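PDB 2VLA: restriction endonuclease R.BpuJI from Bacillus pumilus, which recognises a specific DNA sequence through the N-terminal domain described here and, as a whole protein, probably acts as a DNA endonuclease. Local coordinates for residues I13-L22 / N67-F77; L25-I36 / F48-L56. One frame throughout, in Å; residues are numbered along the deposited sequence.

The two contacts show how a DNA-binding element is built up in layers: contact 1 faces the DNA, and contact 2 pairs two helices behind it. Contact 2 is nested in the loop closed by contact 1, and their centres lie 13 Å apart. H68 of 67-77 joins them, since its ND1 is 2.8 Å from Y29 OH of 25-36, a probable hydrogen bond, while its NE2 is bonded to a DNA phosphate. Its CB also packs 3.5 Å from L52 CD2 of 48-56. Contact 1 touches bases and phosphates directly, whereas the nearest atom of contact 2 stays about 5 Å from the nucleic acid.

Contact 1: I13-L22 / N67-F77; sequences IIRGKAKNML and NHRTEIAGKLF. With nucleotides of chain C; nucleotides of chain B.
In the DNA-reading face of this helix-turn-helix protein, K17 and I14 of the loop 13-22 lie along helix 62-76, whose residues N67 and E71 meet base edges as a recognition helix does. K17 passes over one face of the H68 ring in a CH-pi contact, its CD 3.9 Å from the ring centroid, and its CG and CD rest on I72 CG1. A bend at the last torsion (chi4 -72°) then turns the ammonium group onto the carboxylate of E71. This is a salt bridge, with K17 NZ 2.9 Å from E71 OE2 and standing 57° out of the carboxylate plane. E71 OE2 also accepts from a cytosine N4, and a water that accepts from R15 N donates to E71 OE1. Farther along the helix, I14 CD1 presses tightly on K75 CB at 3.4 Å.

Both segments hold DNA. R15 lays its guanidinium over the cytosine of DC7 of chain B, whose C6 is 3.7 Å above the guanidinium plane, and R15 NH1 donates to a guanine O6. Shortening R15 to an alanine would probably cost that guanine oxygen its arginine donor and uncover this face of the cytosine. N67 OD1 receives N4 of DC5 of chain B at 2.9 Å, while N67 ND2 serves a guanine O6. Backbone amides hold the phosphate of DA4 of chain C, N20 N reaching OP1 at 2.8 Å and K19 N reaching OP2 at 3.1 Å.

The chemistry implies a division of labour: bound to the lysine, E71 is likely to remain ionised and so a strong acceptor for a cytosine amino group, while R15 and N67 ND2 offer donors to guanine.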
loop_
_atom_site.group_PDB
_atom_site.type_symbol
_atom_site.label_atom_id
_atom_site.label_comp_id
_atom_site.label_asym_id
_atom_site.label_seq_id
_atom_site.Cartn_x
_atom_site.Cartn_y
_atom_site.Cartn_z
ATOM N N ILE A 13 3.370 4.468 -3.515
ATOM C CA ILE A 13 3.460 3.034 -3.484
ATOM C C ILE A 13 3.724 2.572 -4.912
ATOM O O ILE A 13 3.574 3.347 -5.861
ATOM C CB ILE A 13 2.189 2.365 -2.911
ATOM C CG1 ILE A 13 0.961 2.625 -3.811
ATOM C CG2 ILE A 13 1.914 2.865 -1.456
ATOM C CD1 ILE A 13 -0.121 1.588 -3.664
ATOM N N ILE A 14 4.138 1.331 -5.043
ATOM C CA ILE A 14 4.435 0.709 -6.320
ATOM C C ILE A 14 3.232 0.826 -7.235
ATOM O O ILE A 14 2.083 0.738 -6.803
ATOM C CB ILE A 14 4.855 -0.761 -6.110
ATOM C CG1 ILE A 14 6.315 -0.803 -5.590
ATOM C CG2 ILE A 14 4.704 -1.599 -7.409
ATOM C CD1 ILE A 14 6.740 -2.128 -5.078
ATOM N N ARG A 15 3.510 1.126 -8.505
ATOM C CA ARG A 15 2.457 1.310 -9.498
ATOM C C ARG A 15 1.878 -0.036 -9.945
ATOM O O ARG A 15 2.607 -0.973 -10.192
ATOM C CB ARG A 15 3.021 2.098 -10.673
ATOM C CG ARG A 15 1.961 2.524 -11.704
ATOM C CD ARG A 15 2.477 3.597 -12.668
ATOM N NE ARG A 15 2.635 4.870 -11.979
ATOM C CZ ARG A 15 2.954 5.999 -12.569
ATOM N NH1 ARG A 15 3.144 6.040 -13.890
ATOM N NH2 ARG A 15 3.069 7.106 -11.870
ATOM N N GLY A 16 0.553 -0.114 -9.978
ATOM C CA GLY A 16 -0.123 -1.391 -10.197
ATOM C C GLY A 16 0.025 -2.004 -11.580
ATOM O O GLY A 16 0.326 -1.295 -12.564
ATOM N N LYS A 17 -0.132 -3.317 -11.625
ATOM C CA LYS A 17 -0.178 -4.049 -12.882
ATOM C C LYS A 17 -1.296 -5.079 -12.957
ATOM O O LYS A 17 -1.512 -5.663 -14.015
ATOM C CB LYS A 17 1.149 -4.761 -13.157
ATOM C CG LYS A 17 2.378 -3.879 -13.076
ATOM C CD LYS A 17 3.635 -4.708 -13.222
ATOM C CE LYS A 17 4.835 -3.991 -12.682
ATOM N NZ LYS A 17 5.282 -2.844 -13.544
ATOM N N ALA A 18 -2.009 -5.315 -11.859
ATOM C CA ALA A 18 -2.887 -6.481 -11.765
ATOM C C ALA A 18 -4.374 -6.159 -11.546
ATOM O O ALA A 18 -5.177 -7.060 -11.432
ATOM C CB ALA A 18 -2.395 -7.427 -10.658
ATOM N N LYS A 19 -4.728 -4.890 -11.500
ATOM C CA LYS A 19 -6.125 -4.504 -11.201
ATOM C C LYS A 19 -7.111 -4.958 -12.292
ATOM O O LYS A 19 -8.114 -5.602 -11.988
ATOM C CB LYS A 19 -6.235 -2.989 -10.992
ATOM C CG LYS A 19 -7.580 -2.525 -10.457
ATOM C CD LYS A 19 -7.721 -2.939 -8.994
ATOM C CE LYS A 19 -8.925 -2.311 -8.287
ATOM N NZ LYS A 19 -10.203 -2.802 -8.857
ATOM N N ASN A 20 -6.841 -4.590 -13.530
ATOM C CA ASN A 20 -7.769 -4.894 -14.640
ATOM C C ASN A 20 -8.076 -6.377 -14.762
ATOM O O ASN A 20 -9.193 -6.755 -15.129
ATOM C CB ASN A 20 -7.188 -4.405 -15.975
ATOM C CG ASN A 20 -7.322 -2.911 -16.166
ATOM O OD1 ASN A 20 -8.065 -2.245 -15.447
ATOM N ND2 ASN A 20 -6.626 -2.370 -17.209
ATOM N N MET A 21 -7.068 -7.215 -14.530
ATOM C CA MET A 21 -7.200 -8.661 -14.681
ATOM C C MET A 21 -6.988 -9.419 -13.378
ATOM O O MET A 21 -6.558 -10.566 -13.384
ATOM C CB MET A 21 -6.197 -9.171 -15.726
ATOM C CG MET A 21 -6.446 -8.628 -17.116
ATOM S SD MET A 21 -5.727 -9.660 -18.369
ATOM C CE MET A 21 -6.450 -11.242 -17.871
ATOM N N LEU A 22 -7.325 -8.781 -12.265
ATOM C CA LEU A 22 -6.972 -9.308 -10.940
ATOM C C LEU A 22 -7.516 -10.731 -10.718
ATOM O O LEU A 22 -6.836 -11.597 -10.173
ATOM C CB LEU A 22 -7.502 -8.384 -9.853
ATOM C CG LEU A 22 -7.031 -8.705 -8.421
ATOM C CD1 LEU A 22 -5.493 -8.706 -8.320
ATOM C CD2 LEU A 22 -7.626 -7.707 -7.437
ATOM N N ASN A 67 9.121 -7.345 -14.211
ATOM C CA ASN A 67 8.536 -6.324 -13.360
ATOM C C ASN A 67 7.302 -6.858 -12.607
ATOM O O ASN A 67 7.120 -6.564 -11.407
ATOM C CB ASN A 67 8.158 -5.068 -14.166
ATOM C CG ASN A 67 9.363 -4.225 -14.585
ATOM O OD1 ASN A 67 10.476 -4.367 -14.063
ATOM N ND2 ASN A 67 9.110 -3.272 -15.456
ATOM N N HIS A 68 6.459 -7.642 -13.271
ATOM C CA HIS A 68 5.375 -8.303 -12.547
ATOM C C HIS A 68 5.954 -9.111 -11.369
ATOM O O HIS A 68 5.437 -9.065 -10.236
ATOM C CB HIS A 68 4.573 -9.235 -13.469
ATOM C CG HIS A 68 3.458 -8.565 -14.191
ATOM N ND1 HIS A 68 2.141 -8.734 -13.829
ATOM C CD2 HIS A 68 3.451 -7.789 -15.309
ATOM C CE1 HIS A 68 1.371 -8.082 -14.687
ATOM N NE2 HIS A 68 2.149 -7.476 -15.575
ATOM N N ARG A 69 6.981 -9.898 -11.653
ATOM C CA ARG A 69 7.533 -10.792 -10.648
ATOM C C ARG A 69 8.070 -10.014 -9.469
ATOM O O ARG A 69 7.759 -10.329 -8.294
ATOM C CB ARG A 69 8.648 -11.640 -11.240
ATOM C CG ARG A 69 9.042 -12.803 -10.384
ATOM C CD ARG A 69 10.191 -13.581 -10.968
ATOM N NE ARG A 69 11.393 -12.777 -10.998
ATOM C CZ ARG A 69 11.923 -12.263 -12.097
ATOM N NH1 ARG A 69 11.390 -12.526 -13.274
ATOM N NH2 ARG A 69 13.004 -11.481 -12.011
ATOM N N THR A 70 8.884 -9.000 -9.740
ATOM C CA THR A 70 9.555 -8.316 -8.648
ATOM C C THR A 70 8.670 -7.293 -7.976
ATOM O O THR A 70 8.613 -7.241 -6.743
ATOM C CB THR A 70 10.898 -7.680 -9.069
ATOM O OG1 THR A 70 10.667 -6.547 -9.917
ATOM C CG2 THR A 70 11.783 -8.716 -9.784
ATOM N N GLU A 71 7.967 -6.487 -8.759
ATOM C CA GLU A 71 7.218 -5.361 -8.212
ATOM C C GLU A 71 5.923 -5.768 -7.572
ATOM O O GLU A 71 5.523 -5.183 -6.540
ATOM C CB GLU A 71 6.910 -4.321 -9.275
ATOM C CG GLU A 71 8.112 -3.678 -9.951
ATOM C CD GLU A 71 7.697 -2.456 -10.772
ATOM O OE1 GLU A 71 7.265 -1.458 -10.160
ATOM O OE2 GLU A 71 7.754 -2.514 -12.049
ATOM N N ILE A 72 5.216 -6.713 -8.194
ATOM C CA ILE A 72 3.833 -6.999 -7.802
ATOM C C ILE A 72 3.764 -8.277 -6.987
ATOM O O ILE A 72 3.422 -8.247 -5.811
ATOM C CB ILE A 72 2.852 -7.036 -9.030
ATOM C CG1 ILE A 72 2.950 -5.722 -9.821
ATOM C CG2 ILE A 72 1.441 -7.278 -8.536
ATOM C CD1 ILE A 72 2.601 -4.439 -9.017
ATOM N N ALA A 73 4.149 -9.385 -7.569
ATOM C CA ALA A 73 4.146 -10.637 -6.825
ATOM C C ALA A 73 5.106 -10.558 -5.614
ATOM O O ALA A 73 4.755 -10.977 -4.518
ATOM C CB ALA A 73 4.520 -11.806 -7.744
ATOM N N GLY A 74 6.286 -9.992 -5.815
ATOM C CA GLY A 74 7.282 -9.884 -4.744
ATOM C C GLY A 74 6.985 -8.749 -3.752
ATOM O O GLY A 74 6.624 -8.990 -2.584
ATOM N N LYS A 75 7.130 -7.511 -4.198
ATOM C CA LYS A 75 7.066 -6.379 -3.273
ATOM C C LYS A 75 5.637 -6.005 -2.866
ATOM O O LYS A 75 5.271 -6.103 -1.686
ATOM C CB LYS A 75 7.779 -5.178 -3.845
ATOM C CG LYS A 75 9.249 -5.386 -4.038
ATOM C CD LYS A 75 10.002 -5.314 -2.721
ATOM C CE LYS A 75 11.519 -5.321 -2.927
ATOM N NZ LYS A 75 12.265 -4.957 -1.689
ATOM N N LEU A 76 4.798 -5.604 -3.820
ATOM C CA LEU A 76 3.542 -4.966 -3.446
ATOM C C LEU A 76 2.578 -5.968 -2.800
ATOM O O LEU A 76 1.875 -5.632 -1.843
ATOM C CB LEU A 76 2.891 -4.283 -4.642
ATOM C CG LEU A 76 1.608 -3.503 -4.363
ATOM C CD1 LEU A 76 1.864 -2.345 -3.404
ATOM C CD2 LEU A 76 1.009 -2.995 -5.723
ATOM N N PHE A 77 2.465 -7.170 -3.372
ATOM C CA PHE A 77 1.545 -8.159 -2.814
ATOM C C PHE A 77 2.190 -9.105 -1.790
ATOM O O PHE A 77 1.498 -9.852 -1.136
ATOM C CB PHE A 77 0.900 -8.996 -3.899
ATOM C CG PHE A 77 -0.101 -8.239 -4.785
ATOM C CD1 PHE A 77 -0.417 -6.906 -4.551
ATOM C CD2 PHE A 77 -0.729 -8.895 -5.847
ATOM C CE1 PHE A 77 -1.323 -6.249 -5.377
ATOM C CE2 PHE A 77 -1.630 -8.244 -6.649
ATOM C CZ PHE A 77 -1.929 -6.921 -6.424
ATOM P P DA C 4 -3.576 -2.378 -13.993
ATOM O OP1 DA C 4 -4.813 -2.923 -14.425
ATOM O OP2 DA C 4 -3.121 -2.491 -12.583
ATOM O "O5'" DA C 4 -2.423 -2.761 -14.953
ATOM C "C5'" DA C 4 -2.738 -2.950 -16.358
ATOM C "C4'" DA C 4 -1.545 -2.563 -17.195
ATOM O "O4'" DA C 4 -1.375 -1.126 -17.226
ATOM C "C3'" DA C 4 -0.199 -3.123 -16.701
ATOM O "O3'" DA C 4 0.584 -3.454 -17.835
ATOM C "C2'" DA C 4 0.393 -1.930 -15.975
ATOM C "C1'" DA C 4 -0.032 -0.793 -16.881
ATOM N N9 DA C 4 -0.013 0.518 -16.288
ATOM C C8 DA C 4 -0.281 0.857 -14.976
ATOM N N7 DA C 4 -0.223 2.142 -14.748
ATOM C C5 DA C 4 0.102 2.713 -15.970
ATOM C C6 DA C 4 0.318 4.021 -16.381
ATOM N N6 DA C 4 0.223 5.112 -15.625
ATOM N N1 DA C 4 0.609 4.211 -17.706
ATOM C C2 DA C 4 0.715 3.127 -18.518
ATOM N N3 DA C 4 0.519 1.863 -18.252
ATOM C C4 DA C 4 0.227 1.708 -16.920
ATOM P P DC B 5 11.866 -4.546 -6.976
ATOM O OP1 DC B 5 12.178 -5.757 -6.190
ATOM O OP2 DC B 5 10.799 -4.603 -7.984
ATOM O "O5'" DC B 5 11.658 -3.346 -5.934
ATOM C "C5'" DC B 5 10.660 -2.375 -6.114
ATOM C "C4'" DC B 5 11.257 -1.008 -6.284
ATOM O "O4'" DC B 5 12.098 -0.989 -7.476
ATOM C "C3'" DC B 5 10.255 0.107 -6.478
ATOM O "O3'" DC B 5 10.816 1.340 -6.023
ATOM C "C2'" DC B 5 10.065 0.037 -7.997
ATOM C "C1'" DC B 5 11.522 -0.107 -8.425
ATOM N N1 DC B 5 11.693 -0.625 -9.785
ATOM C C2 DC B 5 12.316 0.154 -10.770
ATOM O O2 DC B 5 12.780 1.270 -10.459
ATOM N N3 DC B 5 12.426 -0.352 -12.037
ATOM C C4 DC B 5 11.927 -1.543 -12.325
ATOM N N4 DC B 5 12.061 -1.998 -13.585
ATOM C C5 DC B 5 11.270 -2.343 -11.369
ATOM C C6 DC B 5 11.185 -1.854 -10.112
ATOM P P DC B 7 9.442 8.344 -9.318
ATOM O OP1 DC B 7 10.268 9.550 -9.145
ATOM O OP2 DC B 7 8.361 8.086 -8.349
ATOM O "O5'" DC B 7 8.774 8.296 -10.773
ATOM C "C5'" DC B 7 9.562 8.570 -11.926
ATOM C "C4'" DC B 7 8.754 8.337 -13.195
ATOM O "O4'" DC B 7 8.488 6.911 -13.359
ATOM C "C3'" DC B 7 7.366 8.990 -13.221
ATOM O "O3'" DC B 7 7.142 9.530 -14.507
ATOM C "C2'" DC B 7 6.411 7.827 -13.020
ATOM C "C1'" DC B 7 7.139 6.757 -13.775
ATOM N N1 DC B 7 6.769 5.351 -13.531
ATOM C C2 DC B 7 6.837 4.458 -14.593
ATOM O O2 DC B 7 7.124 4.894 -15.716
ATOM N N3 DC B 7 6.545 3.157 -14.387
ATOM C C4 DC B 7 6.282 2.739 -13.143
ATOM N N4 DC B 7 6.013 1.455 -12.948
ATOM C C5 DC B 7 6.220 3.638 -12.048
ATOM C C6 DC B 7 6.462 4.920 -12.281
HETATM O O HOH W 1 6.111 1.022 -9.674
HETATM O O HOH W 2 4.843 -1.024 -11.533
#

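Contact 2: L25-I36 / F48-L56; sequences LLPAYANIIDDI and FNNRLIEIL
F48 fills a hollow on helix 22-36 in textbook knobs-into-holes fashion, sitting among Y29, I32, I33 and I36. The two helices belong to what looks like a winged-helix fold, in which helices 22-36, 41-56 and 62-76 accompany a small antiparallel sheet. Their segments run nearly antiparallel, at 155°, with axes 10.1 Å apart.

The F48 ring reaches its socket because its CG stands opposite the backbone N (chi1 -178°), which swings the ring in beside the neighbouring helix. I32 CG2 meets it at CD2, 3.7 Å away, I33 CG1 comes in at the ring edge, and Y29 CD1 approaches CZ. I36 closes the end of the hollow with its CD1 over the F48 backbone, 3.6 Å from F48 N. The other branch of I32 acts as a bump in its turn: I32 CD1 lodges against R51 CB at 3.5 Å and lies beside L52 N.

One end of the interface is filled by leucines and isoleucine. L25 CD2 pushes in between L52 CD1 and I55 CG2, each 3.8 Å from it, with L56 CD2 close by. A28 is the shallow spot next to it, and I55 CG1 settles over A28 CB at 3.9 Å.

On the outer side R51, bent at chi2 and chi3, folds back along I32, with I32 CG1 under one guanidinium face. That fold ends in a salt bridge in which D35 OD2 alone takes both donors, R51 NH1 at 3.0 Å and R51 NH2 at 3.1 Å, with the carboxylate and guanidinium planes 44° apart.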
loop_
_atom_site.group_PDB
_atom_site.type_symbol
_atom_site.label_atom_id
_atom_site.label_comp_id
_atom_site.label_asym_id
_atom_site.label_seq_id
_atom_site.Cartn_x
_atom_site.Cartn_y
_atom_site.Cartn_z
ATOM N N LEU A 25 -5.091 -12.872 -12.618
ATOM C CA LEU A 25 -3.690 -12.746 -12.248
ATOM C C LEU A 25 -3.384 -13.185 -10.807
ATOM O O LEU A 25 -2.347 -13.761 -10.564
ATOM C CB LEU A 25 -3.213 -11.311 -12.477
ATOM C CG LEU A 25 -2.839 -10.941 -13.887
ATOM C CD1 LEU A 25 -2.636 -9.459 -13.984
ATOM C CD2 LEU A 25 -1.579 -11.715 -14.324
ATOM N N LEU A 26 -4.273 -12.908 -9.874
ATOM C CA LEU A 26 -3.969 -13.261 -8.485
ATOM C C LEU A 26 -3.882 -14.786 -8.299
ATOM O O LEU A 26 -2.913 -15.289 -7.754
ATOM C CB LEU A 26 -4.954 -12.622 -7.478
ATOM C CG LEU A 26 -4.564 -12.761 -6.001
ATOM C CD1 LEU A 26 -3.217 -12.098 -5.764
ATOM C CD2 LEU A 26 -5.647 -12.172 -5.107
ATOM N N PRO A 27 -4.854 -15.537 -8.841
ATOM C CA PRO A 27 -4.666 -16.982 -8.811
ATOM C C PRO A 27 -3.425 -17.450 -9.561
ATOM O O PRO A 27 -2.787 -18.407 -9.145
ATOM C CB PRO A 27 -5.930 -17.503 -9.490
ATOM C CG PRO A 27 -6.927 -16.469 -9.268
ATOM C CD PRO A 27 -6.192 -15.175 -9.323
ATOM N N ALA A 28 -3.108 -16.821 -10.695
ATOM C CA ALA A 28 -1.923 -17.204 -11.427
ATOM C C ALA A 28 -0.649 -16.982 -10.614
ATOM O O ALA A 28 0.174 -17.897 -10.483
ATOM C CB ALA A 28 -1.853 -16.469 -12.773
ATOM N N TYR A 29 -0.490 -15.789 -10.042
ATOM C CA TYR A 29 0.689 -15.507 -9.237
ATOM C C TYR A 29 0.799 -16.593 -8.138
ATOM O O TYR A 29 1.864 -17.143 -7.894
ATOM C CB TYR A 29 0.587 -14.154 -8.555
ATOM C CG TYR A 29 0.635 -12.908 -9.417
ATOM C CD1 TYR A 29 1.380 -12.837 -10.595
ATOM C CD2 TYR A 29 -0.001 -11.762 -8.987
ATOM C CE1 TYR A 29 1.418 -11.643 -11.346
ATOM C CE2 TYR A 29 0.052 -10.594 -9.687
ATOM C CZ TYR A 29 0.766 -10.515 -10.852
ATOM O OH TYR A 29 0.764 -9.308 -11.519
ATOM N N ALA A 30 -0.306 -16.846 -7.444
ATOM C CA ALA A 30 -0.281 -17.722 -6.282
ATOM C C ALA A 30 0.042 -19.158 -6.682
ATOM O O ALA A 30 0.816 -19.841 -6.010
ATOM C CB ALA A 30 -1.607 -17.662 -5.560
ATOM N N ASN A 31 -0.577 -19.624 -7.752
ATOM C CA ASN A 31 -0.404 -21.010 -8.180
ATOM C C ASN A 31 0.961 -21.237 -8.760
ATOM O O ASN A 31 1.560 -22.281 -8.548
ATOM C CB ASN A 31 -1.497 -21.420 -9.162
ATOM C CG ASN A 31 -2.791 -21.777 -8.460
ATOM O OD1 ASN A 31 -2.774 -22.374 -7.373
ATOM N ND2 ASN A 31 -3.900 -21.404 -9.041
ATOM N N ILE A 32 1.462 -20.254 -9.505
ATOM C CA ILE A 32 2.819 -20.339 -10.014
ATOM C C ILE A 32 3.796 -20.468 -8.840
ATOM O O ILE A 32 4.642 -21.364 -8.812
ATOM C CB ILE A 32 3.184 -19.123 -10.863
ATOM C CG1 ILE A 32 2.366 -19.133 -12.166
ATOM C CG2 ILE A 32 4.706 -19.116 -11.144
ATOM C CD1 ILE A 32 2.431 -17.825 -12.974
ATOM N N ILE A 33 3.684 -19.571 -7.881
ATOM C CA ILE A 33 4.587 -19.575 -6.736
ATOM C C ILE A 33 4.475 -20.875 -5.924
ATOM O O ILE A 33 5.481 -21.505 -5.599
ATOM C CB ILE A 33 4.336 -18.350 -5.849
ATOM C CG1 ILE A 33 4.804 -17.089 -6.573
ATOM C CG2 ILE A 33 5.060 -18.481 -4.512
ATOM C CD1 ILE A 33 4.258 -15.798 -5.974
ATOM N N ASP A 34 3.252 -21.302 -5.655
ATOM C CA ASP A 34 3.034 -22.508 -4.862
ATOM C C ASP A 34 3.629 -23.743 -5.572
ATOM O O ASP A 34 4.197 -24.634 -4.930
ATOM C CB ASP A 34 1.540 -22.695 -4.633
ATOM C CG ASP A 34 1.232 -23.854 -3.764
ATOM O OD1 ASP A 34 1.767 -23.909 -2.641
ATOM O OD2 ASP A 34 0.403 -24.679 -4.172
ATOM N N ASP A 35 3.502 -23.778 -6.902
ATOM C CA ASP A 35 3.971 -24.916 -7.688
ATOM C C ASP A 35 5.495 -24.994 -7.741
ATOM O O ASP A 35 6.076 -26.080 -7.573
ATOM C CB ASP A 35 3.441 -24.829 -9.106
ATOM C CG ASP A 35 1.978 -25.212 -9.213
ATOM O OD1 ASP A 35 1.407 -25.720 -8.213
ATOM O OD2 ASP A 35 1.401 -25.018 -10.313
ATOM N N ILE A 36 6.151 -23.867 -8.034
ATOM C CA ILE A 36 7.570 -23.897 -8.356
ATOM C C ILE A 36 8.467 -23.701 -7.132
ATOM O O ILE A 36 9.640 -24.058 -7.163
ATOM C CB ILE A 36 7.949 -22.876 -9.492
ATOM C CG1 ILE A 36 7.873 -21.428 -8.997
ATOM C CG2 ILE A 36 7.043 -23.073 -10.708
ATOM C CD1 ILE A 36 8.311 -20.379 -10.059
ATOM N N PHE A 48 8.903 -18.825 -13.297
ATOM C CA PHE A 48 7.843 -17.860 -13.062
ATOM C C PHE A 48 7.437 -17.182 -14.376
ATOM O O PHE A 48 6.267 -17.139 -14.724
ATOM C CB PHE A 48 8.282 -16.808 -12.041
ATOM C CG PHE A 48 7.222 -15.808 -11.721
ATOM C CD1 PHE A 48 7.009 -14.718 -12.553
ATOM C CD2 PHE A 48 6.445 -15.939 -10.569
ATOM C CE1 PHE A 48 6.030 -13.792 -12.269
ATOM C CE2 PHE A 48 5.453 -15.025 -10.284
ATOM C CZ PHE A 48 5.250 -13.941 -11.129
ATOM N N ASN A 49 8.421 -16.653 -15.091
ATOM C CA ASN A 49 8.162 -15.926 -16.330
ATOM C C ASN A 49 7.515 -16.816 -17.394
ATOM O O ASN A 49 6.616 -16.391 -18.099
ATOM C CB ASN A 49 9.457 -15.354 -16.889
ATOM C CG ASN A 49 9.920 -14.117 -16.156
ATOM O OD1 ASN A 49 9.432 -13.798 -15.069
ATOM N ND2 ASN A 49 10.881 -13.405 -16.753
ATOM N N ASN A 50 7.986 -18.054 -17.500
ATOM C CA ASN A 50 7.437 -18.991 -18.473
ATOM C C ASN A 50 5.966 -19.312 -18.229
ATOM O O ASN A 50 5.211 -19.531 -19.176
ATOM C CB ASN A 50 8.264 -20.284 -18.512
ATOM C CG ASN A 50 9.569 -20.122 -19.284
ATOM O OD1 ASN A 50 9.727 -19.192 -20.070
ATOM N ND2 ASN A 50 10.508 -21.030 -19.054
ATOM N N ARG A 51 5.555 -19.338 -16.961
ATOM C CA ARG A 51 4.150 -19.536 -16.627
ATOM C C ARG A 51 3.329 -18.246 -16.822
ATOM O O ARG A 51 2.230 -18.281 -17.381
ATOM C CB ARG A 51 3.995 -20.045 -15.184
ATOM C CG ARG A 51 4.469 -21.489 -14.951
ATOM C CD ARG A 51 3.334 -22.525 -15.106
ATOM N NE ARG A 51 2.183 -22.302 -14.203
ATOM C CZ ARG A 51 2.034 -22.864 -12.993
ATOM N NH1 ARG A 51 2.968 -23.669 -12.494
ATOM N NH2 ARG A 51 0.948 -22.607 -12.280
ATOM N N LEU A 52 3.860 -17.110 -16.369
ATOM C CA LEU A 52 3.080 -15.857 -16.382
ATOM C C LEU A 52 2.785 -15.407 -17.812
ATOM O O LEU A 52 1.714 -14.852 -18.096
ATOM C CB LEU A 52 3.803 -14.737 -15.597
ATOM C CG LEU A 52 3.030 -13.409 -15.529
ATOM C CD1 LEU A 52 1.655 -13.597 -14.873
ATOM C CD2 LEU A 52 3.835 -12.351 -14.781
ATOM N N ILE A 53 3.703 -15.675 -18.719
ATOM C CA ILE A 53 3.527 -15.201 -20.089
ATOM C C ILE A 53 2.287 -15.851 -20.782
ATOM O O ILE A 53 1.714 -15.295 -21.727
ATOM C CB ILE A 53 4.783 -15.421 -20.946
ATOM C CG1 ILE A 53 4.704 -14.546 -22.209
ATOM C CG2 ILE A 53 4.924 -16.910 -21.333
ATOM C CD1 ILE A 53 5.997 -14.491 -23.009
ATOM N N GLU A 54 1.875 -17.007 -20.284
ATOM C CA GLU A 54 0.658 -17.659 -20.766
ATOM C C GLU A 54 -0.602 -16.888 -20.380
ATOM O O GLU A 54 -1.624 -16.980 -21.063
ATOM C CB GLU A 54 0.584 -19.093 -20.247
ATOM C CG GLU A 54 1.678 -19.987 -20.796
ATOM C CD GLU A 54 1.647 -20.075 -22.332
ATOM O OE1 GLU A 54 0.536 -20.206 -22.905
ATOM O OE2 GLU A 54 2.731 -20.011 -22.959
ATOM N N ILE A 55 -0.519 -16.099 -19.313
ATOM C CA ILE A 55 -1.639 -15.290 -18.869
ATOM C C ILE A 55 -1.633 -13.916 -19.548
ATOM O O ILE A 55 -2.682 -13.396 -19.939
ATOM C CB ILE A 55 -1.604 -15.085 -17.334
ATOM C CG1 ILE A 55 -1.589 -16.440 -16.624
ATOM C CG2 ILE A 55 -2.791 -14.249 -16.885
ATOM C CD1 ILE A 55 -2.803 -17.293 -16.910
ATOM N N LEU A 56 -0.446 -13.314 -19.647
ATOM C CA LEU A 56 -0.328 -11.942 -20.122
ATOM C C LEU A 56 -0.315 -11.871 -21.658
ATOM O O LEU A 56 -0.719 -10.876 -22.222
ATOM C CB LEU A 56 0.930 -11.283 -19.539
ATOM C CG LEU A 56 0.912 -10.995 -18.043
ATOM C CD1 LEU A 56 2.175 -10.261 -17.658
ATOM C CD2 LEU A 56 -0.326 -10.185 -17.672
#